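PDB 6GEF: type IV secretion system protein DotB from Yersinia pseudotuberculosis IP 31758, which probably hydrolyses ATP to power type IVb secretion, as a six-subunit member of the GspE family of secretion ATPases. Local coordinates for residues A[58-63]-A[138-143]; A[171-174]-A[179-182]. All blocks are in the same frame, centred on the assembly; numbering follows the deposited sequence.

Overall arrangement
Interactions 1 and 2 illustrate how one chain uses contacts without hydrogen bonds differently in two parts of its fold. Both are largely buried, yet their centres lie about 45 Å apart, on opposite sides of the chain's centre, interaction 1 farther from it (about 29 Å against about 16 Å, centre to centre). Interaction 1 joins the ends of two strands of the antiparallel sheet, 53-59 and 128-140, and mixes an isoleucine with the long polar side chains of a lysine and a glutamine; a second subunit lies against it. Interaction 2 sets the end of helix 167-172 on strand 179-183 of the mixed, P-loop NTPase sheet. There a methionine meets two valines, and no other chain of the assembly touches the segments.

Interaction 1: A[58-63]-A[138-143]; sequences IKQGVA and VYIQGK
Ile140, on which both Lys59 and Gln60 rest, has its backbone fixed by the shortest sound polar bonds here: its N donates to Lys143 O at 2.9 Å, and Lys143 N returns a bond to Ile140 O, also 2.9 Å. The pair closes a type I' turn through Gln141 and Gly142, the tight link of a beta hairpin with a two-residue loop, and the isoleucine side chain projects from it toward residues 58-63. Its two branches are used differently: CD1 mainly for Lys59, CG2 for the amide oxygen of Gln60. The CD1 methyl lies against the aliphatic length of Lys59, with Lys59 CE 3.5 Å from Ile140 CD1 and CG only slightly farther. The lysine first extends, then bends at chi3 (85°) and again at chi4, so that the chain from CG to NZ curls round the CD1 methyl; NZ is also hydrogen-bonded to the carbonyl O of Ile233 of the second subunit. The lysine carbons thus pack within the chain while the amine reaches the neighbouring subunit. On the other branch, Gln60 OE1 comes to 3.4 Å from Ile140 CG2, a van der Waals approach. Gln60 CG is anti to the backbone N, and a bend at chi2 (-78°) brings OE1 to that methyl, while Phe82 and Ile85 of helix 82-93 also pack on the glutamine. Thr145, on the intervening strand 143-153, touches Ile140, and Glu147 touches Lys59, making the contact one between next-but-one strands over a middle strand, in the antiparallel sheet that probably corresponds to the PAS-like N-terminal domain of PilT-type secretion ATPases.

Interaction 2: A[171-174]-A[179-182]; sequences NQMC and IVMV
Met173 reaches across to Val180 and Val182 in the core of a P-loop NTPase fold, where the short helix 167-172 ends and the chain soon enters the strand that leads to the probable Walker A loop. Met173 is the first residue to leave helical backbone angles, and Cys174 N still bonds back to Asn171 O at 3.3 Å. The methionine's own bond from the backbone does not aim straight at residues 179-182; the reach comes from the rest of the side chain. CG stands anti to the carbonyl carbon, chi2 keeps the chain extended (-176°), and a turn about the CG-SD bond (chi3 71°) brings CE onto the valines; the methionine side chain crosses each valine side chain at about a right angle. Val180 and Val182, two apart on the strand, offer their CG1 methyls to the same methyl, whereas Met181 between them points away from the methionine. In Val180 the CG1 methyl is anti to the backbone N (chi1 -178°), which sets CG2 beside that N, where Met173 O lies 3.3 Å from Val180 CG2. No hydrogen bond crosses; besides the methyl contacts, this carbonyl oxygen rests against a valine methyl. Ile197 of helix 187-203 with Phe322 and Met324 of strand 320-330 continue the packing around the methionine. Val182 meanwhile also touches Phe194 and Lys190, so the packing reaches the probable P-loop. The methyl at the end of the methionine bridges both valines evenly, with Met173 CE 3.7 Å from Val180 CG1 and 3.7 Å from Val182 CG1.

Interaction 1: A[58-63]-A[138-143]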
loop_
_atom_site.group_PDB
_atom_site.type_symbol
_atom_site.label_atom_id
_atom_site.label_comp_id
_atom_site.label_asym_id
_atom_site.label_seq_id
_atom_site.Cartn_x
_atom_site.Cartn_y
_atom_site.Cartn_z
ATOM N N ILE A 58 9.334 -29.531 30.655
ATOM C CA ILE A 58 8.867 -30.890 30.369
ATOM C C ILE A 58 8.976 -31.105 28.874
ATOM O O ILE A 58 8.280 -30.453 28.099
ATOM C CB ILE A 58 7.431 -31.114 30.858
ATOM C CG1 ILE A 58 7.268 -30.676 32.318
ATOM C CG2 ILE A 58 7.025 -32.553 30.678
ATOM C CD1 ILE A 58 7.190 -29.189 32.546
ATOM N N LYS A 59 9.866 -32.009 28.477
ATOM C CA LYS A 59 9.980 -32.417 27.073
ATOM C C LYS A 59 10.150 -33.922 27.016
ATOM O O LYS A 59 10.758 -34.528 27.893
ATOM C CB LYS A 59 11.165 -31.732 26.389
ATOM C CG LYS A 59 11.151 -31.862 24.891
ATOM C CD LYS A 59 12.463 -31.309 24.297
ATOM C CE LYS A 59 13.567 -32.357 24.297
ATOM N NZ LYS A 59 14.350 -32.281 23.007
ATOM N N GLN A 60 9.604 -34.518 25.957
ATOM C CA GLN A 60 9.840 -35.930 25.663
ATOM C C GLN A 60 11.359 -36.243 25.591
ATOM O O GLN A 60 12.154 -35.344 25.253
ATOM C CB GLN A 60 9.193 -36.315 24.353
ATOM C CG GLN A 60 8.955 -37.801 24.190
ATOM C CD GLN A 60 10.224 -38.594 23.809
ATOM O OE1 GLN A 60 11.273 -38.032 23.466
ATOM N NE2 GLN A 60 10.129 -39.882 23.899
ATOM N N GLY A 61 11.721 -37.420 26.004
ATOM C CA GLY A 61 13.082 -37.882 25.868
ATOM C C GLY A 61 14.040 -37.379 26.910
ATOM O O GLY A 61 15.183 -37.868 26.960
ATOM N N VAL A 62 13.632 -36.447 27.763
ATOM C CA VAL A 62 14.390 -36.091 28.959
ATOM C C VAL A 62 13.440 -36.094 30.155
ATOM O O VAL A 62 12.230 -35.888 30.010
ATOM C CB VAL A 62 15.089 -34.717 28.817
ATOM C CG1 VAL A 62 14.088 -33.594 28.956
ATOM C CG2 VAL A 62 16.183 -34.575 29.841
ATOM N N ALA A 63 13.998 -36.322 31.334
ATOM C CA ALA A 63 13.234 -36.180 32.564
ATOM C C ALA A 63 12.825 -34.722 32.785
ATOM O O ALA A 63 13.470 -33.814 32.307
ATOM C CB ALA A 63 14.034 -36.687 33.748
ATOM N N VAL A 138 7.506 -29.036 19.318
ATOM C CA VAL A 138 8.854 -29.494 19.012
ATOM C C VAL A 138 8.767 -30.764 18.171
ATOM O O VAL A 138 7.687 -31.338 17.959
ATOM C CB VAL A 138 9.655 -29.788 20.295
ATOM C CG1 VAL A 138 9.838 -28.504 21.100
ATOM C CG2 VAL A 138 8.983 -30.824 21.162
ATOM N N TYR A 139 9.901 -31.188 17.647
ATOM C CA TYR A 139 10.000 -32.369 16.793
ATOM C C TYR A 139 11.059 -33.281 17.353
ATOM O O TYR A 139 12.239 -32.891 17.458
ATOM C CB TYR A 139 10.380 -31.988 15.351
ATOM C CG TYR A 139 10.015 -33.024 14.333
ATOM C CD1 TYR A 139 8.715 -33.078 13.809
ATOM C CD2 TYR A 139 10.951 -33.947 13.875
ATOM C CE1 TYR A 139 8.372 -34.048 12.867
ATOM C CE2 TYR A 139 10.596 -34.915 12.930
ATOM C CZ TYR A 139 9.306 -34.945 12.437
ATOM O OH TYR A 139 8.973 -35.888 11.505
ATOM N N ILE A 140 10.654 -34.486 17.773
ATOM C CA ILE A 140 11.557 -35.436 18.424
ATOM C C ILE A 140 11.309 -36.814 17.830
ATOM O O ILE A 140 10.154 -37.186 17.551
ATOM C CB ILE A 140 11.299 -35.458 19.947
ATOM C CG1 ILE A 140 11.339 -34.058 20.541
ATOM C CG2 ILE A 140 12.324 -36.381 20.633
ATOM C CD1 ILE A 140 11.446 -33.998 22.034
ATOM N N GLN A 141 12.383 -37.561 17.609
ATOM C CA GLN A 141 12.292 -38.954 17.144
ATOM C C GLN A 141 11.300 -39.085 15.991
ATOM O O GLN A 141 10.521 -40.029 15.924
ATOM C CB GLN A 141 11.879 -39.923 18.299
ATOM C CG GLN A 141 12.693 -39.797 19.561
ATOM C CD GLN A 141 14.091 -40.337 19.473
ATOM O OE1 GLN A 141 14.603 -40.705 18.403
ATOM N NE2 GLN A 141 14.739 -40.382 20.623
ATOM N N GLY A 142 11.328 -38.138 15.075
ATOM C CA GLY A 142 10.572 -38.217 13.849
ATOM C C GLY A 142 9.115 -37.815 13.939
ATOM O O GLY A 142 8.382 -37.998 12.974
ATOM N N LYS A 143 8.688 -37.265 15.059
ATOM C CA LYS A 143 7.273 -36.964 15.281
ATOM C C LYS A 143 7.137 -35.651 16.033
ATOM O O LYS A 143 8.038 -35.261 16.770
ATOM C CB LYS A 143 6.559 -38.085 16.085
ATOM C CG LYS A 143 6.667 -39.447 15.427
ATOM C CD LYS A 143 5.406 -40.283 15.477
ATOM C CE LYS A 143 5.585 -41.472 14.532
ATOM N NZ LYS A 143 4.340 -42.274 14.306
#

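Interaction 2: A[171-174]-A[179-182]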
loop_
_atom_site.group_PDB
_atom_site.type_symbol
_atom_site.label_atom_id
_atom_site.label_comp_id
_atom_site.label_asym_id
_atom_site.label_seq_id
_atom_site.Cartn_x
_atom_site.Cartn_y
_atom_site.Cartn_z
ATOM N N ASN A 171 16.755 5.433 48.314
ATOM C CA ASN A 171 16.450 6.851 48.471
ATOM C C ASN A 171 17.031 7.678 47.330
ATOM O O ASN A 171 16.377 8.588 46.820
ATOM C CB ASN A 171 16.969 7.345 49.820
ATOM C CG ASN A 171 16.157 6.808 50.986
ATOM O OD1 ASN A 171 14.997 6.414 50.838
ATOM N ND2 ASN A 171 16.779 6.772 52.158
ATOM N N GLN A 172 18.252 7.369 46.919
ATOM C CA GLN A 172 18.814 7.984 45.725
ATOM C C GLN A 172 17.969 7.677 44.491
ATOM O O GLN A 172 17.815 8.508 43.588
ATOM C CB GLN A 172 20.251 7.550 45.492
ATOM C CG GLN A 172 21.208 7.896 46.623
ATOM C CD GLN A 172 22.641 7.520 46.295
ATOM O OE1 GLN A 172 23.077 7.555 45.157
ATOM N NE2 GLN A 172 23.399 7.162 47.316
ATOM N N MET A 173 17.377 6.482 44.461
ATOM C CA MET A 173 16.621 6.023 43.292
ATOM C C MET A 173 15.141 6.457 43.314
ATOM O O MET A 173 14.390 6.066 42.460
ATOM C CB MET A 173 16.716 4.505 43.180
ATOM C CG MET A 173 18.110 4.000 42.872
ATOM S SD MET A 173 18.188 2.219 42.632
ATOM C CE MET A 173 17.346 2.075 41.043
ATOM N N CYS A 174 14.768 7.293 44.293
ATOM C CA CYS A 174 13.423 7.819 44.395
ATOM C C CYS A 174 13.419 9.342 44.320
ATOM O O CYS A 174 13.035 10.016 45.276
ATOM C CB CYS A 174 12.763 7.352 45.708
ATOM S SG CYS A 174 12.615 5.567 45.861
ATOM N N ILE A 179 14.054 10.526 35.392
ATOM C CA ILE A 179 14.020 9.143 34.953
ATOM C C ILE A 179 15.049 8.363 35.779
ATOM O O ILE A 179 16.233 8.699 35.789
ATOM C CB ILE A 179 14.341 9.018 33.461
ATOM C CG1 ILE A 179 13.318 9.808 32.632
ATOM C CG2 ILE A 179 14.321 7.568 33.026
ATOM C CD1 ILE A 179 13.660 9.874 31.146
ATOM N N VAL A 180 14.577 7.327 36.478
ATOM C CA VAL A 180 15.439 6.319 37.065
ATOM C C VAL A 180 15.433 5.100 36.144
ATOM O O VAL A 180 14.369 4.570 35.812
ATOM C CB VAL A 180 14.950 5.936 38.469
ATOM C CG1 VAL A 180 15.893 4.917 39.112
ATOM C CG2 VAL A 180 14.833 7.177 39.345
ATOM N N MET A 181 16.626 4.661 35.750
ATOM C CA MET A 181 16.787 3.558 34.820
ATOM C C MET A 181 17.616 2.471 35.520
ATOM O O MET A 181 18.675 2.765 36.091
ATOM C CB MET A 181 17.504 4.001 33.546
ATOM C CG MET A 181 16.773 5.114 32.813
ATOM S SD MET A 181 17.821 6.161 31.752
ATOM C CE MET A 181 18.371 4.997 30.580
ATOM N N VAL A 182 17.145 1.228 35.454
ATOM C CA VAL A 182 17.918 0.067 35.798
ATOM C C VAL A 182 18.153 -0.713 34.503
ATOM O O VAL A 182 17.228 -1.078 33.805
ATOM C CB VAL A 182 17.248 -0.825 36.867
ATOM C CG1 VAL A 182 16.715 0.055 37.998
ATOM C CG2 VAL A 182 16.141 -1.627 36.275
#